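Local coordinates for flavohemoprotein (Vibrio cholerae O1 biovar El Tor, PDB 4EH1), which probably converts nitric oxide to nitrate with oxygen and NAD(P)H as a whole protein, of which this chain is the FAD- and NAD(P)H-binding reductase domain, at residues E75-D80 with V85-H90. Numbering follows the deposited sequence.
Sequences EGVGSD and VSHYLH. With FAD (flavin-adenine dinucleotide), chain C.
Both polar atoms of the E75 backbone are taken up by consecutive side chains from the first turn of helix 84-92. The amide N of E75 gives a nearly straight hydrogen bond of 2.9 Å (170°) to S86 OG. E75 O accepts from H87 NE2 at 2.8 Å, a more bent bond (139°) in which the oxygen lies at the ring edge, in the imidazole plane, while the NE2 donor is tilted from the carbonyl plane. S86 OG sits between its own backbone N and carbonyl carbon (chi1 59°), where it can also donate to the FAD phosphate oxygen O2P at 2.8 Å. The S86 amide reaches the same O2P, and V85 N binds O1P of that phosphate at 2.9 Å. On the loop, the extended E75 side chain leads away from the helix, and its OE2 accepts from the ribose hydroxyl O3B of FAD at 3.0 Å. This buried side, where E75 also touches P237, is the tight part of the contact. Toward solvent it thins out: V77 CG2 lies obliquely 4.2 Å from H87 CE1, and the type II turn from G76 to S79 runs off away from the helix; S79 N and S79 OG close the turn on G76 O, both from one face of its plane. In the FAD-binding domain of this ferredoxin-reductase-like module, the helix start thus grips the diphosphate while the preceding loop holds the adenosine ribose. The bond to E75 O requires a proton on H87 NE2, and the amides at the helix N-terminus probably help offset the phosphate charge.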
loop_
_atom_site.group_PDB
_atom_site.type_symbol
_atom_site.label_atom_id
_atom_site.label_comp_id
_atom_site.label_asym_id
_atom_site.label_seq_id
_atom_site.Cartn_x
_atom_site.Cartn_y
_atom_site.Cartn_z
ATOM N N GLU A 75 -7.224 -0.019 13.718
ATOM C CA GLU A 75 -8.304 0.264 14.677
ATOM C C GLU A 75 -7.898 1.239 15.779
ATOM O O GLU A 75 -6.739 1.306 16.167
ATOM C CB GLU A 75 -8.945 -1.009 15.258
ATOM C CG GLU A 75 -10.255 -0.706 16.035
ATOM C CD GLU A 75 -11.106 -1.937 16.359
ATOM O OE1 GLU A 75 -11.405 -2.726 15.427
ATOM O OE2 GLU A 75 -11.488 -2.106 17.545
ATOM N N GLY A 76 -8.852 2.036 16.239
ATOM C CA GLY A 76 -8.632 2.911 17.383
ATOM C C GLY A 76 -7.630 4.017 17.121
ATOM O O GLY A 76 -6.892 4.421 18.018
ATOM N N VAL A 77 -7.592 4.522 15.893
ATOM C CA VAL A 77 -6.704 5.643 15.605
ATOM C C VAL A 77 -7.169 6.870 16.395
ATOM O O VAL A 77 -8.339 7.194 16.404
ATOM C CB VAL A 77 -6.637 5.987 14.106
ATOM C CG1 VAL A 77 -5.702 7.178 13.895
ATOM C CG2 VAL A 77 -6.132 4.796 13.304
ATOM N N GLY A 78 -6.249 7.522 17.088
ATOM C CA GLY A 78 -6.574 8.730 17.819
ATOM C C GLY A 78 -7.010 8.425 19.237
ATOM O O GLY A 78 -7.237 9.344 20.036
ATOM N N SER A 79 -7.110 7.138 19.556
ATOM C CA SER A 79 -7.556 6.719 20.882
ATOM C C SER A 79 -6.390 6.488 21.835
ATOM O O SER A 79 -5.234 6.486 21.424
ATOM C CB SER A 79 -8.402 5.443 20.785
ATOM O OG SER A 79 -7.599 4.281 20.827
ATOM N N ASP A 80 -6.711 6.301 23.112
ATOM C CA ASP A 80 -5.749 5.856 24.108
ATOM C C ASP A 80 -5.275 4.419 23.853
ATOM O O ASP A 80 -4.232 4.023 24.329
ATOM C CB ASP A 80 -6.390 5.882 25.481
ATOM C CG ASP A 80 -6.811 7.268 25.897
ATOM O OD1 ASP A 80 -5.935 8.165 25.956
ATOM O OD2 ASP A 80 -8.022 7.454 26.163
ATOM N N VAL A 85 -2.893 -5.538 17.136
ATOM C CA VAL A 85 -2.554 -6.334 15.966
ATOM C C VAL A 85 -2.679 -5.525 14.695
ATOM O O VAL A 85 -1.795 -5.612 13.808
ATOM C CB VAL A 85 -3.410 -7.607 15.856
ATOM C CG1 VAL A 85 -3.193 -8.296 14.487
ATOM C CG2 VAL A 85 -3.108 -8.558 17.018
ATOM N N SER A 86 -3.756 -4.733 14.598
ATOM C CA SER A 86 -3.963 -3.941 13.373
ATOM C C SER A 86 -2.815 -2.938 13.178
ATOM O O SER A 86 -2.326 -2.759 12.062
ATOM C CB SER A 86 -5.346 -3.256 13.316
ATOM O OG SER A 86 -5.587 -2.372 14.397
ATOM N N HIS A 87 -2.339 -2.335 14.266
ATOM C CA HIS A 87 -1.265 -1.356 14.123
ATOM C C HIS A 87 0.035 -2.079 13.838
ATOM O O HIS A 87 0.882 -1.585 13.116
ATOM C CB HIS A 87 -1.161 -0.426 15.348
ATOM C CG HIS A 87 -2.220 0.633 15.359
ATOM N ND1 HIS A 87 -1.951 1.964 15.104
ATOM C CD2 HIS A 87 -3.563 0.544 15.505
ATOM C CE1 HIS A 87 -3.078 2.654 15.130
ATOM N NE2 HIS A 87 -4.071 1.817 15.376
ATOM N N TYR A 88 0.180 -3.265 14.403
ATOM C CA TYR A 88 1.400 -3.996 14.190
ATOM C C TYR A 88 1.584 -4.355 12.717
ATOM O O TYR A 88 2.663 -4.199 12.182
ATOM C CB TYR A 88 1.416 -5.258 15.015
ATOM C CG TYR A 88 2.704 -6.011 14.854
ATOM C CD1 TYR A 88 3.872 -5.549 15.451
ATOM C CD2 TYR A 88 2.760 -7.168 14.094
ATOM C CE1 TYR A 88 5.059 -6.224 15.315
ATOM C CE2 TYR A 88 3.958 -7.872 13.948
ATOM C CZ TYR A 88 5.099 -7.385 14.568
ATOM O OH TYR A 88 6.285 -8.067 14.443
ATOM N N LEU A 89 0.515 -4.849 12.106
ATOM C CA LEU A 89 0.473 -5.208 10.698
ATOM C C LEU A 89 0.762 -4.014 9.794
ATOM O O LEU A 89 1.647 -4.103 8.931
ATOM C CB LEU A 89 -0.890 -5.800 10.339
ATOM C CG LEU A 89 -1.137 -7.177 10.943
ATOM C CD1 LEU A 89 -2.529 -7.660 10.603
ATOM C CD2 LEU A 89 -0.057 -8.180 10.483
ATOM N N HIS A 90 -0.010 -2.932 9.978
ATOM C CA HIS A 90 0.200 -1.679 9.255
ATOM C C HIS A 90 1.639 -1.150 9.419
ATOM O O HIS A 90 2.311 -0.863 8.439
ATOM C CB HIS A 90 -0.802 -0.588 9.715
ATOM C CG HIS A 90 -2.144 -0.677 9.059
ATOM N ND1 HIS A 90 -2.616 0.292 8.197
ATOM C CD2 HIS A 90 -3.119 -1.623 9.126
ATOM C CE1 HIS A 90 -3.815 -0.048 7.758
ATOM N NE2 HIS A 90 -4.147 -1.205 8.307
HETATM P PA FAD C . -7.263 -4.642 19.973
HETATM O O1A FAD C . -7.802 -5.956 20.157
HETATM O O2A FAD C . -6.006 -4.255 20.517
HETATM O O5B FAD C . -8.291 -3.649 20.558
HETATM C C5B FAD C . -9.668 -3.923 20.511
HETATM C C4B FAD C . -10.535 -2.768 20.978
HETATM O O4B FAD C . -10.475 -2.611 22.382
HETATM C C3B FAD C . -10.038 -1.492 20.369
HETATM O O3B FAD C . -11.147 -0.667 20.118
HETATM C C2B FAD C . -9.213 -0.881 21.450
HETATM O O2B FAD C . -9.290 0.503 21.298
HETATM C C1B FAD C . -9.855 -1.390 22.707
HETATM N N9A FAD C . -8.824 -1.622 23.712
HETATM C C8A FAD C . -7.686 -2.260 23.542
HETATM N N7A FAD C . -6.964 -2.269 24.662
HETATM C C5A FAD C . -7.653 -1.614 25.569
HETATM C C6A FAD C . -7.446 -1.255 26.964
HETATM N N6A FAD C . -6.336 -1.616 27.622
HETATM N N1A FAD C . -8.405 -0.550 27.536
HETATM C C2A FAD C . -9.496 -0.199 26.895
HETATM N N3A FAD C . -9.748 -0.486 25.636
HETATM C C4A FAD C . -8.873 -1.177 24.931
HETATM N N1 FAD C . -10.818 -6.674 10.950
HETATM C C2 FAD C . -10.366 -6.216 9.785
HETATM O O2 FAD C . -9.665 -5.236 9.788
HETATM N N3 FAD C . -10.628 -6.785 8.621
HETATM C C4 FAD C . -11.354 -7.856 8.519
HETATM O O4 FAD C . -11.549 -8.326 7.429
HETATM C C4X FAD C . -11.907 -8.420 9.756
HETATM N N5 FAD C . -12.666 -9.490 9.748
HETATM C C5X FAD C . -13.163 -9.976 10.869
HETATM C C6 FAD C . -13.945 -11.084 10.801
HETATM C C7 FAD C . -14.479 -11.611 11.937
HETATM C C7M FAD C . -15.337 -12.817 11.868
HETATM C C8 FAD C . -14.200 -11.000 13.227
HETATM C C8M FAD C . -14.789 -11.612 14.440
HETATM C C9 FAD C . -13.410 -9.887 13.304
HETATM C C9A FAD C . -12.885 -9.347 12.161
HETATM N N10 FAD C . -12.084 -8.218 12.209
HETATM C C10 FAD C . -11.589 -7.738 11.007
HETATM C "C1'" FAD C . -11.756 -7.594 13.485
HETATM C "C2'" FAD C . -10.327 -7.963 13.883
HETATM O "O2'" FAD C . -10.148 -9.343 14.113
HETATM C "C3'" FAD C . -9.795 -7.321 15.147
HETATM O "O3'" FAD C . -10.679 -7.489 16.221
HETATM C "C4'" FAD C . -9.361 -5.875 14.994
HETATM O "O4'" FAD C . -8.413 -5.801 13.956
HETATM C "C5'" FAD C . -8.801 -5.255 16.269
HETATM O "O5'" FAD C . -7.651 -5.879 16.760
HETATM P P FAD C . -6.462 -5.123 17.375
HETATM O O1P FAD C . -5.607 -6.117 17.936
HETATM O O2P FAD C . -5.940 -4.251 16.394
HETATM O O3P FAD C . -7.159 -4.283 18.468
#